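Local coordinates for kojibiose phosphorylase (Gut metagenome, PDB 6W0P), which is a glycoside hydrolase family 65 protein, built from a beta-sandwich N-terminal domain, a helical (alpha/alpha)6-barrel catalytic domain and a small C-terminal beta domain, at residues T415-S420 with Y471-P476; G346-D351 with I372-N377; L690-T695 with L733-Y738. All blocks are in the same frame, centred on the assembly; numbering follows the deposited sequence.

Contact 1. Residues T415-S420 with Y471-P476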
# COMPACT_ATOMS: atom_id res chain seq x y z
N THR A 415 6.19 -9.82 -5.39
CA THR A 415 5.78 -11.18 -4.96
C THR A 415 5.62 -12.17 -6.11
O THR A 415 5.69 -13.39 -5.80
CB THR A 415 4.49 -11.11 -4.14
OG1 THR A 415 3.48 -10.59 -4.99
CG2 THR A 415 4.67 -10.27 -2.90
N GLN A 416 5.41 -11.71 -7.34
CA GLN A 416 4.99 -12.57 -8.48
C GLN A 416 6.14 -12.68 -9.48
O GLN A 416 6.49 -11.66 -10.09
CB GLN A 416 3.75 -12.00 -9.18
CG GLN A 416 2.46 -12.11 -8.39
CD GLN A 416 1.30 -11.59 -9.20
OE1 GLN A 416 1.27 -10.40 -9.53
NE2 GLN A 416 0.42 -12.49 -9.62
N PHE A 417 6.67 -13.88 -9.69
CA PHE A 417 7.79 -14.10 -10.64
C PHE A 417 7.28 -14.78 -11.90
O PHE A 417 8.11 -15.12 -12.77
CB PHE A 417 8.95 -14.76 -9.89
CG PHE A 417 9.27 -14.00 -8.62
CD1 PHE A 417 9.42 -12.63 -8.64
CD2 PHE A 417 9.31 -14.65 -7.40
CE1 PHE A 417 9.67 -11.93 -7.46
CE2 PHE A 417 9.55 -13.95 -6.23
CZ PHE A 417 9.72 -12.59 -6.26
N GLN A 418 5.96 -14.89 -12.06
CA GLN A 418 5.33 -15.44 -13.29
C GLN A 418 5.84 -14.71 -14.52
O GLN A 418 5.90 -15.32 -15.57
CB GLN A 418 3.78 -15.45 -13.23
CG GLN A 418 3.12 -14.08 -13.05
CD GLN A 418 1.75 -14.18 -12.41
OE1 GLN A 418 1.52 -14.96 -11.49
NE2 GLN A 418 0.82 -13.38 -12.90
N PRO A 419 6.22 -13.41 -14.53
CA PRO A 419 6.74 -12.83 -15.77
C PRO A 419 8.10 -13.42 -16.19
O PRO A 419 8.32 -13.62 -17.38
CB PRO A 419 6.87 -11.33 -15.47
CG PRO A 419 6.06 -11.10 -14.20
CD PRO A 419 6.08 -12.40 -13.45
N SER A 420 8.96 -13.71 -15.20
CA SER A 420 10.32 -14.26 -15.40
C SER A 420 10.22 -15.73 -15.86
O SER A 420 10.78 -16.04 -16.90
CB SER A 420 11.15 -14.11 -14.15
OG SER A 420 11.40 -12.74 -13.89
N TYR A 471 9.94 -17.90 -0.84
CA TYR A 471 9.25 -17.42 0.37
C TYR A 471 8.70 -16.03 0.06
O TYR A 471 9.37 -15.31 -0.68
CB TYR A 471 10.23 -17.41 1.55
CG TYR A 471 10.63 -18.79 2.00
CD1 TYR A 471 11.72 -19.43 1.43
CD2 TYR A 471 9.92 -19.44 2.97
CE1 TYR A 471 12.09 -20.71 1.82
CE2 TYR A 471 10.23 -20.75 3.33
CZ TYR A 471 11.32 -21.38 2.75
OH TYR A 471 11.65 -22.64 3.14
N GLY A 472 7.51 -15.71 0.60
CA GLY A 472 6.90 -14.37 0.55
C GLY A 472 6.50 -14.05 -0.86
O GLY A 472 6.92 -13.01 -1.38
N VAL A 473 5.75 -14.96 -1.49
CA VAL A 473 5.43 -14.87 -2.94
C VAL A 473 3.92 -14.88 -3.15
O VAL A 473 3.14 -15.01 -2.16
CB VAL A 473 6.13 -15.98 -3.74
CG1 VAL A 473 7.64 -15.79 -3.70
CG2 VAL A 473 5.73 -17.39 -3.31
N MET A 474 3.56 -14.72 -4.41
CA MET A 474 2.18 -14.82 -4.92
C MET A 474 2.26 -15.50 -6.28
O MET A 474 3.08 -15.04 -7.12
CB MET A 474 1.57 -13.43 -5.06
CG MET A 474 0.24 -13.42 -5.78
SD MET A 474 -0.46 -11.77 -6.05
CE MET A 474 -0.99 -11.34 -4.40
N GLY A 475 1.44 -16.54 -6.49
CA GLY A 475 1.33 -17.23 -7.78
C GLY A 475 0.35 -16.47 -8.66
O GLY A 475 -0.05 -15.36 -8.34
N PRO A 476 -0.07 -17.05 -9.81
CA PRO A 476 -1.12 -16.42 -10.62
C PRO A 476 -2.42 -16.15 -9.83
O PRO A 476 -3.08 -15.17 -10.16
CB PRO A 476 -1.34 -17.43 -11.77
CG PRO A 476 -0.03 -18.21 -11.84
CD PRO A 476 0.47 -18.28 -10.41
O HOH W 1 -2.04 -13.13 -11.52
O HOH W 2 3.73 -15.18 -9.78

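Contact 2. Residues G346-D351 with I372-N377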
# COMPACT_ATOMS: atom_id res chain seq x y z
N GLY A 346 -0.98 0.34 -22.15
CA GLY A 346 -0.29 -0.36 -23.24
C GLY A 346 0.74 -1.32 -22.68
O GLY A 346 1.69 -1.68 -23.46
N HIS A 347 0.58 -1.69 -21.40
CA HIS A 347 1.56 -2.55 -20.65
C HIS A 347 1.48 -4.01 -21.11
O HIS A 347 0.37 -4.45 -21.38
CB HIS A 347 1.35 -2.52 -19.13
CG HIS A 347 1.79 -1.26 -18.48
ND1 HIS A 347 1.36 -0.92 -17.21
CD2 HIS A 347 2.59 -0.26 -18.91
CE1 HIS A 347 1.88 0.24 -16.87
NE2 HIS A 347 2.64 0.67 -17.92
N ALA A 348 2.63 -4.67 -21.21
CA ALA A 348 2.79 -6.13 -21.36
C ALA A 348 2.69 -6.75 -19.98
O ALA A 348 3.23 -6.16 -19.01
CB ALA A 348 4.13 -6.47 -21.98
N PHE A 349 2.02 -7.90 -19.89
CA PHE A 349 1.94 -8.74 -18.67
C PHE A 349 2.46 -10.13 -19.03
O PHE A 349 2.68 -10.39 -20.23
CB PHE A 349 0.51 -8.74 -18.12
CG PHE A 349 -0.00 -7.40 -17.67
CD1 PHE A 349 -0.42 -6.45 -18.59
CD2 PHE A 349 -0.06 -7.08 -16.32
CE1 PHE A 349 -0.90 -5.22 -18.16
CE2 PHE A 349 -0.51 -5.84 -15.91
CZ PHE A 349 -0.94 -4.91 -16.82
N TRP A 350 2.62 -11.00 -18.03
CA TRP A 350 3.06 -12.41 -18.21
C TRP A 350 2.14 -13.14 -19.20
O TRP A 350 2.62 -14.14 -19.77
CB TRP A 350 3.11 -13.10 -16.85
CG TRP A 350 1.75 -13.50 -16.37
CD1 TRP A 350 0.69 -12.69 -16.06
CD2 TRP A 350 1.31 -14.85 -16.12
NE1 TRP A 350 -0.37 -13.44 -15.66
CE2 TRP A 350 -0.03 -14.77 -15.70
CE3 TRP A 350 1.92 -16.11 -16.25
CZ2 TRP A 350 -0.76 -15.92 -15.36
CZ3 TRP A 350 1.19 -17.23 -15.92
CH2 TRP A 350 -0.14 -17.14 -15.51
N ASP A 351 0.90 -12.62 -19.38
CA ASP A 351 -0.16 -13.06 -20.35
C ASP A 351 0.41 -13.19 -21.76
O ASP A 351 -0.06 -14.09 -22.49
CB ASP A 351 -1.28 -12.02 -20.56
CG ASP A 351 -2.08 -11.65 -19.34
OD1 ASP A 351 -1.44 -11.30 -18.33
OD2 ASP A 351 -3.34 -11.74 -19.40
N ILE A 372 9.34 -12.45 -28.09
CA ILE A 372 10.46 -12.81 -27.17
C ILE A 372 11.60 -11.77 -27.28
O ILE A 372 12.19 -11.46 -26.24
CB ILE A 372 10.92 -14.24 -27.43
CG1 ILE A 372 9.78 -15.22 -27.15
CG2 ILE A 372 12.15 -14.59 -26.62
CD1 ILE A 372 9.78 -16.44 -28.05
N MET A 373 11.86 -11.21 -28.46
CA MET A 373 12.97 -10.23 -28.67
C MET A 373 12.64 -8.96 -27.89
O MET A 373 13.57 -8.29 -27.35
CB MET A 373 13.17 -9.88 -30.15
CG MET A 373 13.83 -10.98 -30.97
SD MET A 373 15.31 -11.69 -30.25
CE MET A 373 16.34 -10.23 -30.11
N PHE A 374 11.35 -8.63 -27.79
CA PHE A 374 10.95 -7.49 -26.94
C PHE A 374 11.59 -7.69 -25.56
O PHE A 374 12.07 -6.69 -25.00
CB PHE A 374 9.43 -7.33 -26.82
CG PHE A 374 9.06 -6.53 -25.60
CD1 PHE A 374 9.32 -5.17 -25.53
CD2 PHE A 374 8.52 -7.15 -24.49
CE1 PHE A 374 9.00 -4.44 -24.41
CE2 PHE A 374 8.20 -6.42 -23.36
CZ PHE A 374 8.44 -5.06 -23.32
N ARG A 375 11.55 -8.92 -25.03
CA ARG A 375 12.07 -9.26 -23.68
C ARG A 375 13.61 -9.27 -23.70
O ARG A 375 14.21 -8.84 -22.73
CB ARG A 375 11.52 -10.60 -23.19
CG ARG A 375 10.00 -10.60 -23.04
CD ARG A 375 9.47 -9.59 -22.03
NE ARG A 375 8.08 -9.89 -21.66
CZ ARG A 375 7.37 -9.27 -20.72
NH1 ARG A 375 7.89 -8.28 -20.03
NH2 ARG A 375 6.13 -9.65 -20.49
N TYR A 376 14.22 -9.79 -24.76
CA TYR A 376 15.70 -9.75 -24.89
C TYR A 376 16.13 -8.29 -24.83
O TYR A 376 17.09 -7.97 -24.13
CB TYR A 376 16.22 -10.43 -26.16
CG TYR A 376 17.72 -10.38 -26.19
CD1 TYR A 376 18.48 -11.26 -25.44
CD2 TYR A 376 18.37 -9.33 -26.83
CE1 TYR A 376 19.86 -11.15 -25.39
CE2 TYR A 376 19.75 -9.20 -26.79
CZ TYR A 376 20.50 -10.11 -26.06
OH TYR A 376 21.86 -9.96 -26.04
N ASN A 377 15.39 -7.41 -25.50
CA ASN A 377 15.81 -5.99 -25.68
C ASN A 377 15.46 -5.18 -24.42
O ASN A 377 15.80 -3.99 -24.42
CB ASN A 377 15.23 -5.39 -26.97
CG ASN A 377 15.85 -5.98 -28.21
OD1 ASN A 377 17.07 -6.15 -28.28
ND2 ASN A 377 15.04 -6.27 -29.22
O HOH W 3 5.46 -7.85 -18.29

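Contact 3. Residues L690-T695 with L733-Y738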
# COMPACT_ATOMS: atom_id res chain seq x y z
N LEU A 690 2.71 -33.76 -33.62
CA LEU A 690 1.43 -33.05 -33.42
C LEU A 690 0.33 -34.07 -33.10
O LEU A 690 0.15 -35.02 -33.89
CB LEU A 690 1.11 -32.24 -34.69
CG LEU A 690 -0.11 -31.33 -34.58
CD1 LEU A 690 0.22 -29.95 -35.12
CD2 LEU A 690 -1.29 -31.92 -35.34
N ASN A 691 -0.38 -33.81 -32.00
CA ASN A 691 -1.56 -34.57 -31.53
C ASN A 691 -2.82 -33.71 -31.67
O ASN A 691 -2.76 -32.49 -31.40
CB ASN A 691 -1.42 -35.02 -30.07
CG ASN A 691 -0.43 -36.14 -29.83
OD1 ASN A 691 -0.81 -37.19 -29.34
ND2 ASN A 691 0.84 -35.92 -30.16
N LEU A 692 -3.93 -34.35 -32.05
CA LEU A 692 -5.30 -33.78 -32.03
C LEU A 692 -6.23 -34.79 -31.35
O LEU A 692 -5.98 -35.99 -31.52
CB LEU A 692 -5.77 -33.53 -33.47
CG LEU A 692 -4.96 -32.51 -34.27
CD1 LEU A 692 -5.44 -32.48 -35.72
CD2 LEU A 692 -5.06 -31.14 -33.65
N THR A 693 -7.19 -34.29 -30.56
CA THR A 693 -8.31 -35.07 -29.95
C THR A 693 -9.57 -34.24 -30.08
O THR A 693 -10.05 -33.69 -29.09
CB THR A 693 -8.06 -35.40 -28.47
OG1 THR A 693 -6.77 -35.97 -28.38
CG2 THR A 693 -9.08 -36.35 -27.90
N PRO A 694 -10.09 -34.05 -31.30
CA PRO A 694 -11.22 -33.15 -31.52
C PRO A 694 -12.52 -33.61 -30.84
O PRO A 694 -12.92 -34.76 -30.99
CB PRO A 694 -11.33 -33.08 -33.05
CG PRO A 694 -9.95 -33.47 -33.53
CD PRO A 694 -9.52 -34.55 -32.56
N THR A 695 -13.13 -32.70 -30.09
CA THR A 695 -14.43 -32.88 -29.40
C THR A 695 -15.39 -31.79 -29.90
O THR A 695 -14.95 -30.88 -30.60
CB THR A 695 -14.24 -32.89 -27.88
OG1 THR A 695 -13.48 -31.73 -27.51
CG2 THR A 695 -13.54 -34.14 -27.39
N LEU A 733 3.81 -35.68 -42.92
CA LEU A 733 3.77 -35.25 -41.50
C LEU A 733 3.13 -36.37 -40.70
O LEU A 733 1.96 -36.68 -40.92
CB LEU A 733 2.98 -33.95 -41.33
CG LEU A 733 2.90 -33.48 -39.87
CD1 LEU A 733 4.29 -33.20 -39.32
CD2 LEU A 733 1.99 -32.26 -39.73
N PRO A 734 3.84 -36.98 -39.74
CA PRO A 734 3.20 -37.83 -38.76
C PRO A 734 2.29 -37.01 -37.86
O PRO A 734 2.69 -35.97 -37.39
CB PRO A 734 4.33 -38.43 -37.93
CG PRO A 734 5.52 -37.56 -38.21
CD PRO A 734 5.30 -36.93 -39.56
N ILE A 735 1.10 -37.50 -37.64
CA ILE A 735 0.12 -36.83 -36.76
C ILE A 735 -0.63 -37.90 -35.96
O ILE A 735 -0.92 -38.97 -36.51
CB ILE A 735 -0.78 -35.91 -37.61
CG1 ILE A 735 -1.86 -35.21 -36.78
CG2 ILE A 735 -1.37 -36.66 -38.79
CD1 ILE A 735 -2.64 -34.20 -37.58
N ASN A 736 -0.88 -37.61 -34.69
CA ASN A 736 -1.52 -38.53 -33.73
C ASN A 736 -2.95 -38.04 -33.51
O ASN A 736 -3.11 -36.89 -33.01
CB ASN A 736 -0.62 -38.60 -32.49
CG ASN A 736 -0.94 -39.80 -31.66
OD1 ASN A 736 -2.08 -39.96 -31.24
ND2 ASN A 736 0.04 -40.67 -31.46
N VAL A 737 -3.97 -38.80 -33.93
CA VAL A 737 -5.40 -38.42 -33.78
C VAL A 737 -6.15 -39.51 -33.00
O VAL A 737 -6.15 -40.70 -33.44
CB VAL A 737 -6.10 -38.11 -35.12
CG1 VAL A 737 -7.45 -37.45 -34.92
CG2 VAL A 737 -5.25 -37.23 -36.04
N TYR A 738 -6.78 -39.12 -31.88
CA TYR A 738 -7.51 -40.04 -30.98
C TYR A 738 -6.54 -41.15 -30.56
O TYR A 738 -6.96 -42.29 -30.40
CB TYR A 738 -8.79 -40.56 -31.65
CG TYR A 738 -9.79 -39.49 -32.00
CD1 TYR A 738 -10.24 -38.59 -31.04
CD2 TYR A 738 -10.30 -39.37 -33.28
CE1 TYR A 738 -11.16 -37.60 -31.34
CE2 TYR A 738 -11.23 -38.38 -33.59
CZ TYR A 738 -11.66 -37.49 -32.63
OH TYR A 738 -12.55 -36.50 -32.94
O HOH W 4 3.95 -34.05 -36.21
O HOH W 5 -4.31 -37.96 -30.17

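Contact 1. Residues T415-S420 with Y471-P476
Gln416 lays its side chain across that of Met474: CG touches CG of the methionine, and the amide carbon CD comes to 3.6 Å from Met474 SD. Beyond CG the glutamine runs extended (chi2 -177°), which lays its amide alongside the sulfur and brings NE2 to the backbone of Gly475. There NE2 donates to Gly475 O over 3.2 Å, with the oxygen close to the amide plane of Gln416 but the nitrogen well above the carbonyl plane of the glycine. NE2 also donates a hydrogen bond to water 1, which is shared with Gln418 NE2 and donates to Pro476 O, so two glutamine amides and a proline carbonyl meet round one water. At Thr415 the backbones join directly, Met474 N donating to Thr415 O at 2.9 Å, while Met474 CB rests on Thr415 OG1, a hydroxyl bonded chiefly to Gln411 O, with His412 O near. In the (alpha/alpha)6-barrel domain of this family, the contact brings the start of helix 418-434, with Phe417 as its N-cap residue, against the loop between strand 468-469 and helix 487-504. Gly472 and Val473, both opposite Val483, form a G1 beta bulge, and the positive phi of Gly472 suits glycine. From the bulge Val473 CG1 reaches Phe417 CE2 at 3.7 Å, the two side chains meeting at about a right angle; Phe454 of helix 437-458 meets the same phenylalanine edge-to-face. In the first turn of the helix, Gln418 OE1 lies 3.1 Å from Pro476 N, which has no hydrogen to give. Water 2 supplies the polar link instead, accepting from Gln418 N and lying within hydrogen-bonding distance of both Gln418 OE1 and Met474 O.

Contact 2. Residues G346-D351 with I372-N377
Arg375 reaches from helix 365-376 to Ala348 and Phe349. Its CB leaves the helix with CG beside the backbone N (chi1 -62°), and a second bend at CG (chi2 -61°) turns the chain toward the loop. The rest is nearly straight and carries the guanidinium forward, so that NH2 makes the approach; NE is hydrogen-bonded to a residue adjoining the segments. NH2 lies 4.0 Å from Ala348 CB and 3.5 Å from Phe349 O, the carbonyl oxygen sitting at the guanidinium edge near its plane. It donates to water 3 at 2.9 Å, and the water lies 2.9 Å from Ala348 O, at best a weak hydrogen bond. The main partner of NH2 is Glu353, through a salt bridge to OE1; this pairing would offset the charge of a buried arginine and, together with the water, limit the rotation of its planar head. Beside the arginine, Phe374 directs its ring at the same alanine, with CE2 4.3 Å from Ala348 CB, so the small methyl group faces both a charged and an aromatic neighbour. Helix 365-376 thus meets the loop that leads into helix 351-361 through two consecutive side chains, within the family's helical catalytic domain. On its way there Arg375 passes Val423 of helix 418-434 and Met447 of helix 437-458, while Ala348 is tied by backbone hydrogen bonding to Thr400.

Contact 3. Residues L690-T695 with L733-Y738
Asn736 bonds through its backbone to both Leu690 and Leu692, the alternating pattern of parallel strands. Its N donates to Leu690 O at 2.9 Å in the carbonyl plane, and its O accepts from Leu692 N at 2.8 Å, almost straight on at 170° to the C=O. Tyr738 N continues the series to Leu692 O over a longer 3.3 Å. Outward, the backbone of Asn691 bonds to Met684 and that of Ile735 to Tyr742. Where the strands begin, water 4 bridges instead, accepting from Leu690 N and donating to Pro734 O. Water 5 donates to Leu692 O and lies within hydrogen-bonding distance of Asn736 OD1. The amides of Asn691 and Asn736 run side by side with planes 10° apart, OD1 of Asn691 touching CB and CG of its neighbour; Asn691 ND2 makes a weak bond to Ile689 O. On the other sheet face Leu690, Leu692, Ile735 and Val737 point toward strands 712-718, 722-726 and 747-751, and Leu690 CD2 lies beside Ile735 CD1. Past the strands the ring of Tyr738 leans over Pro694, CZ 3.6 Å from Pro694 CD. Its hydroxyl donates to Pro694 O, at the ring edge, over 2.6 Å; this bond would hold the phenol end in place. Backbone bonds and waters thus meet the polar groups between these strands, which turn hydrocarbon to one face and the two amides to the other, as expected where a sheet packs on another.

Contacts 1 and 2 are buried in the helical catalytic domain, whereas contact 3 is partly buried in the C-terminal beta domain, its centre about 35 Å from that of contact 1 and about 31 Å from contact 2's. The first two touch through Trp350, which packs on Gln418, Pro419 and Pro476, and both involve helix 418-434: contact 1 contains its first turn, and Arg375 of contact 2 rests against it. Their chemistry follows their place. Loop meeting helix start gives contact 1 a mix of backbone, amide and water bonds; helix facing loop leaves contact 2 with a water and a few side-chain touches; paired strands give contact 3 regular backbone bonding over an apolar face.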